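DNA protection during starvation protein (Brevibacillus brevis, PDB 1N1Q) probably stores iron as a ferric mineral inside a hollow dodecamer and shields DNA from oxidative damage by using hydrogen peroxide to oxidise ferrous ions. Local coordinates at residues E62-L65 and S70-A73; Q7-L12 and A121-T126. All blocks are in the same frame, centred on the assembly; numbering follows the deposited sequence.

How the contacts relate
Contact 1 is a short-range contact in which the last turn of helix 39-66 meets the loop that leads to helix 75-81. Contact 2 brings together the beginning of helix 4-33 and the turn joining helix 93-120 to helix 124-148, so along the chain its two segments enclose contact 1. Their centres lie about 12 Å apart, on the same side of the chain's centre. Arg63 of contact 1 joins them directly: its NH2 forms a salt bridge with Asp123 OD1 at 3.0 Å, and its NE probably a hydrogen bond with Thr126 OG1. Glu62, the residue just before Arg63, binds iron, so the subunit-interface ferroxidase centre lies beside this linked end of the chain.

Contact 1. Residues E62-L65 and S70-A73; sequences ERVL and SPIA. With FEO (mu-oxo-diiron), chain E.
Leu65 and Val64, near the end of helix 39-66, lean on Ser70 and Pro71 in the loop that follows. In Val64, CB points toward the loop, and CG1 lies anti to the backbone N (chi1 166°), which carries it to the backbone of Ser70 and Pro71, 3.5 Å from Ser70 N and 3.6 Å from Pro71 N. The ring carbon Pro71 CD is somewhat farther off; the contact of CG1 is thus largely with backbone. Leu65 adds a second apolar touch: its CD2 comes within 3.7 Å of Pro71 CD, the two side chains crossing at a slant. Trp32 of the second subunit packs on both Leu65 and Pro71, while Asn14 of helix 4-33 accepts from Ile72 N and donates to Ser70 O, tying down the loop.

Glu62 turns the other way. Its chain is extended beyond CG (chi2 178°) and sends OE2 to FE1 of the mu-oxo-diiron group at 2.1 Å. Asp58 of the same chain and His31 of the second subunit also bind iron there, and the O atom of a water binds FE2 at 2.2 Å. This is the di-nuclear ferroxidase centre of Dps, built at the interface between two subunits.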
loop_
_atom_site.group_PDB
_atom_site.type_symbol
_atom_site.label_atom_id
_atom_site.label_comp_id
_atom_site.label_asym_id
_atom_site.label_seq_id
_atom_site.Cartn_x
_atom_site.Cartn_y
_atom_site.Cartn_z
ATOM N N GLU A 62 -5.004 1.540 -24.439
ATOM C CA GLU A 62 -3.738 0.879 -24.703
ATOM C C GLU A 62 -3.630 0.332 -26.116
ATOM O O GLU A 62 -2.525 0.199 -26.640
ATOM C CB GLU A 62 -3.474 -0.193 -23.640
ATOM C CG GLU A 62 -3.088 0.472 -22.329
ATOM C CD GLU A 62 -2.851 -0.479 -21.185
ATOM O OE1 GLU A 62 -3.114 -1.690 -21.331
ATOM O OE2 GLU A 62 -2.407 0.003 -20.125
ATOM N N ARG A 63 -4.769 0.048 -26.739
ATOM C CA ARG A 63 -4.754 -0.416 -28.119
ATOM C C ARG A 63 -4.378 0.811 -28.961
ATOM O O ARG A 63 -3.639 0.702 -29.943
ATOM C CB ARG A 63 -6.129 -0.969 -28.528
ATOM C CG ARG A 63 -6.197 -1.481 -29.966
ATOM C CD ARG A 63 -5.156 -2.570 -30.226
ATOM N NE ARG A 63 -4.980 -2.823 -31.654
ATOM C CZ ARG A 63 -3.921 -3.426 -32.180
ATOM N NH1 ARG A 63 -2.937 -3.849 -31.399
ATOM N NH2 ARG A 63 -3.832 -3.576 -33.493
ATOM N N VAL A 64 -4.880 1.983 -28.568
ATOM C CA VAL A 64 -4.554 3.221 -29.279
ATOM C C VAL A 64 -3.038 3.401 -29.255
ATOM O O VAL A 64 -2.410 3.672 -30.276
ATOM C CB VAL A 64 -5.207 4.459 -28.607
ATOM C CG1 VAL A 64 -4.584 5.748 -29.157
ATOM C CG2 VAL A 64 -6.713 4.459 -28.854
ATOM N N LEU A 65 -2.456 3.247 -28.073
ATOM C CA LEU A 65 -1.014 3.378 -27.915
ATOM C C LEU A 65 -0.270 2.335 -28.755
ATOM O O LEU A 65 0.756 2.633 -29.360
ATOM C CB LEU A 65 -0.632 3.206 -26.442
ATOM C CG LEU A 65 -1.066 4.306 -25.464
ATOM C CD1 LEU A 65 -1.025 3.782 -24.038
ATOM C CD2 LEU A 65 -0.152 5.510 -25.624
ATOM N N SER A 70 -2.460 8.544 -29.522
ATOM C CA SER A 70 -2.490 9.023 -28.150
ATOM C C SER A 70 -3.935 8.929 -27.695
ATOM O O SER A 70 -4.833 9.449 -28.353
ATOM C CB SER A 70 -2.000 10.469 -28.056
ATOM O OG SER A 70 -0.583 10.526 -28.025
ATOM N N PRO A 71 -4.176 8.250 -26.564
ATOM C CA PRO A 71 -5.525 8.078 -26.021
ATOM C C PRO A 71 -6.155 9.302 -25.388
ATOM O O PRO A 71 -5.469 10.136 -24.799
ATOM C CB PRO A 71 -5.343 6.971 -24.997
ATOM C CG PRO A 71 -3.983 7.314 -24.427
ATOM C CD PRO A 71 -3.177 7.601 -25.690
ATOM N N ILE A 72 -7.471 9.406 -25.505
ATOM C CA ILE A 72 -8.153 10.514 -24.876
ATOM C C ILE A 72 -8.001 10.235 -23.392
ATOM O O ILE A 72 -8.322 9.140 -22.907
ATOM C CB ILE A 72 -9.598 10.587 -25.378
ATOM C CG1 ILE A 72 -9.558 11.393 -26.694
ATOM C CG2 ILE A 72 -10.555 11.162 -24.299
ATOM C CD1 ILE A 72 -10.832 11.336 -27.509
ATOM N N ALA A 73 -7.469 11.226 -22.681
ATOM C CA ALA A 73 -7.202 11.054 -21.268
ATOM C C ALA A 73 -7.475 12.252 -20.368
ATOM O O ALA A 73 -6.662 12.596 -19.514
ATOM C CB ALA A 73 -5.755 10.583 -21.089
HETATM FE FE1 FEO E . -3.099 -0.451 -18.225
HETATM FE FE2 FEO E . -1.543 -3.391 -18.545
HETATM O O FEO E . -2.498 -2.068 -17.432
HETATM O O HOH W 1 0.499 -2.969 -17.879
#

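Contact 2. Residues Q7-L12 and A121-T126; sequences QLVAVL and ADDEAT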
loop_
_atom_site.group_PDB
_atom_site.type_symbol
_atom_site.label_atom_id
_atom_site.label_comp_id
_atom_site.label_asym_id
_atom_site.label_seq_id
_atom_site.Cartn_x
_atom_site.Cartn_y
_atom_site.Cartn_z
ATOM N N GLN A 7 -4.864 6.726 -39.168
ATOM C CA GLN A 7 -5.248 7.587 -38.058
ATOM C C GLN A 7 -6.734 7.476 -37.734
ATOM O O GLN A 7 -7.139 7.669 -36.587
ATOM C CB GLN A 7 -4.857 9.041 -38.346
ATOM C CG GLN A 7 -3.339 9.217 -38.461
ATOM C CD GLN A 7 -2.907 10.665 -38.468
ATOM O OE1 GLN A 7 -3.283 11.436 -37.587
ATOM N NE2 GLN A 7 -2.113 11.039 -39.443
ATOM N N LEU A 8 -7.556 7.168 -38.731
ATOM C CA LEU A 8 -8.979 7.020 -38.454
ATOM C C LEU A 8 -9.212 5.888 -37.456
ATOM O O LEU A 8 -10.203 5.909 -36.730
ATOM C CB LEU A 8 -9.770 6.758 -39.740
ATOM C CG LEU A 8 -10.017 7.992 -40.621
ATOM C CD1 LEU A 8 -10.763 7.598 -41.858
ATOM C CD2 LEU A 8 -10.799 9.027 -39.839
ATOM N N VAL A 9 -8.318 4.899 -37.398
ATOM C CA VAL A 9 -8.566 3.831 -36.443
ATOM C C VAL A 9 -8.381 4.346 -35.023
ATOM O O VAL A 9 -9.208 4.097 -34.157
ATOM C CB VAL A 9 -7.657 2.598 -36.662
ATOM C CG1 VAL A 9 -7.965 1.535 -35.592
ATOM C CG2 VAL A 9 -7.891 2.019 -38.054
ATOM N N ALA A 10 -7.299 5.081 -34.790
ATOM C CA ALA A 10 -7.046 5.637 -33.467
ATOM C C ALA A 10 -8.164 6.610 -33.078
ATOM O O ALA A 10 -8.557 6.687 -31.915
ATOM C CB ALA A 10 -5.684 6.348 -33.431
ATOM N N VAL A 11 -8.685 7.347 -34.052
ATOM C CA VAL A 11 -9.766 8.295 -33.773
ATOM C C VAL A 11 -11.043 7.565 -33.346
ATOM O O VAL A 11 -11.698 7.949 -32.384
ATOM C CB VAL A 11 -10.081 9.176 -35.000
ATOM C CG1 VAL A 11 -11.303 10.046 -34.722
ATOM C CG2 VAL A 11 -8.890 10.049 -35.317
ATOM N N LEU A 12 -11.390 6.504 -34.063
ATOM C CA LEU A 12 -12.586 5.743 -33.739
ATOM C C LEU A 12 -12.420 5.033 -32.404
ATOM O O LEU A 12 -13.379 4.878 -31.646
ATOM C CB LEU A 12 -12.882 4.733 -34.848
ATOM C CG LEU A 12 -13.339 5.418 -36.140
ATOM C CD1 LEU A 12 -13.475 4.394 -37.249
ATOM C CD2 LEU A 12 -14.670 6.123 -35.891
ATOM N N ALA A 121 -8.593 -0.876 -42.855
ATOM C CA ALA A 121 -7.234 -0.395 -42.674
ATOM C C ALA A 121 -6.346 -1.594 -42.368
ATOM O O ALA A 121 -5.196 -1.442 -41.975
ATOM C CB ALA A 121 -7.176 0.606 -41.532
ATOM N N ASP A 122 -6.903 -2.785 -42.556
ATOM C CA ASP A 122 -6.198 -4.027 -42.283
ATOM C C ASP A 122 -5.706 -4.068 -40.836
ATOM O O ASP A 122 -4.614 -4.561 -40.548
ATOM C CB ASP A 122 -5.028 -4.210 -43.251
ATOM C CG ASP A 122 -5.490 -4.422 -44.691
ATOM O OD1 ASP A 122 -6.484 -5.147 -44.892
ATOM O OD2 ASP A 122 -4.861 -3.864 -45.612
ATOM N N ASP A 123 -6.518 -3.534 -39.929
ATOM C CA ASP A 123 -6.184 -3.540 -38.512
ATOM C C ASP A 123 -7.180 -4.495 -37.848
ATOM O O ASP A 123 -8.105 -4.069 -37.146
ATOM C CB ASP A 123 -6.309 -2.138 -37.914
ATOM C CG ASP A 123 -5.859 -2.086 -36.460
ATOM O OD1 ASP A 123 -5.582 -3.169 -35.894
ATOM O OD2 ASP A 123 -5.793 -0.981 -35.887
ATOM N N GLU A 124 -6.980 -5.785 -38.100
ATOM C CA GLU A 124 -7.839 -6.837 -37.575
ATOM C C GLU A 124 -7.800 -6.945 -36.056
ATOM O O GLU A 124 -8.811 -7.267 -35.428
ATOM C CB GLU A 124 -7.430 -8.175 -38.173
ATOM C CG GLU A 124 -8.557 -8.962 -38.817
ATOM C CD GLU A 124 -9.072 -8.317 -40.092
ATOM O OE1 GLU A 124 -8.251 -7.724 -40.834
ATOM O OE2 GLU A 124 -10.291 -8.417 -40.358
ATOM N N ALA A 125 -6.637 -6.682 -35.466
ATOM C CA ALA A 125 -6.490 -6.752 -34.011
ATOM C C ALA A 125 -7.434 -5.752 -33.358
ATOM O O ALA A 125 -8.067 -6.051 -32.338
ATOM C CB ALA A 125 -5.053 -6.451 -33.611
ATOM N N THR A 126 -7.530 -4.560 -33.940
ATOM C CA THR A 126 -8.420 -3.550 -33.390
ATOM C C THR A 126 -9.871 -3.992 -33.570
ATOM O O THR A 126 -10.678 -3.893 -32.643
ATOM C CB THR A 126 -8.215 -2.190 -34.073
ATOM O OG1 THR A 126 -6.950 -1.649 -33.673
ATOM C CG2 THR A 126 -9.338 -1.225 -33.700
#
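With CG1 anti to its backbone N (chi1 179°), Val9 spreads its two methyls over different parts of segment 121-126, while Asp123, whose CG is likewise anti to N (chi1 -175°), swings its carboxylate to meet it. Val9 CG1 meets two residues. It lies 3.3 Å from Asp123 OD2, a close approach of a methyl to a carboxylate oxygen, and meets Thr126 CG2 tip to tip at 3.6 Å. The other branch, CG2, rests against the methyl of Ala121, CB, at 3.8 Å. One valine therefore touches both the turn and the first residues of helix 124-148, and the joint is made by van der Waals packing.

Two bonds to the carboxylate come from within its own segment. Asp123 is the N-cap of helix 124-148: its OD1 accepts from Thr126 N at 3.1 Å, with an N-H...O angle of 153°, and the amide arrives from above the carboxylate plane. Thr126 OG1 donates to the other oxygen, Asp123 OD2, at 2.6 Å, again well out of that plane. Thr126 thus holds the capping group through both its backbone N and its hydroxyl. Arg63 grips OD1 from outside in a salt bridge, and together these partners help to hold the rotation of the carboxylate beside Val9.

Just ahead of the cap, Asp122 with its positive phi is the C-prime residue of a Schellman motif ending helix 93-120. Thr126 also packs on Ala118 of that helix and on Leu13 of helix 4-33, and Ile67 packs on both Val9 and Asp123, so the turn between the last two long helices is seated against the start of the first.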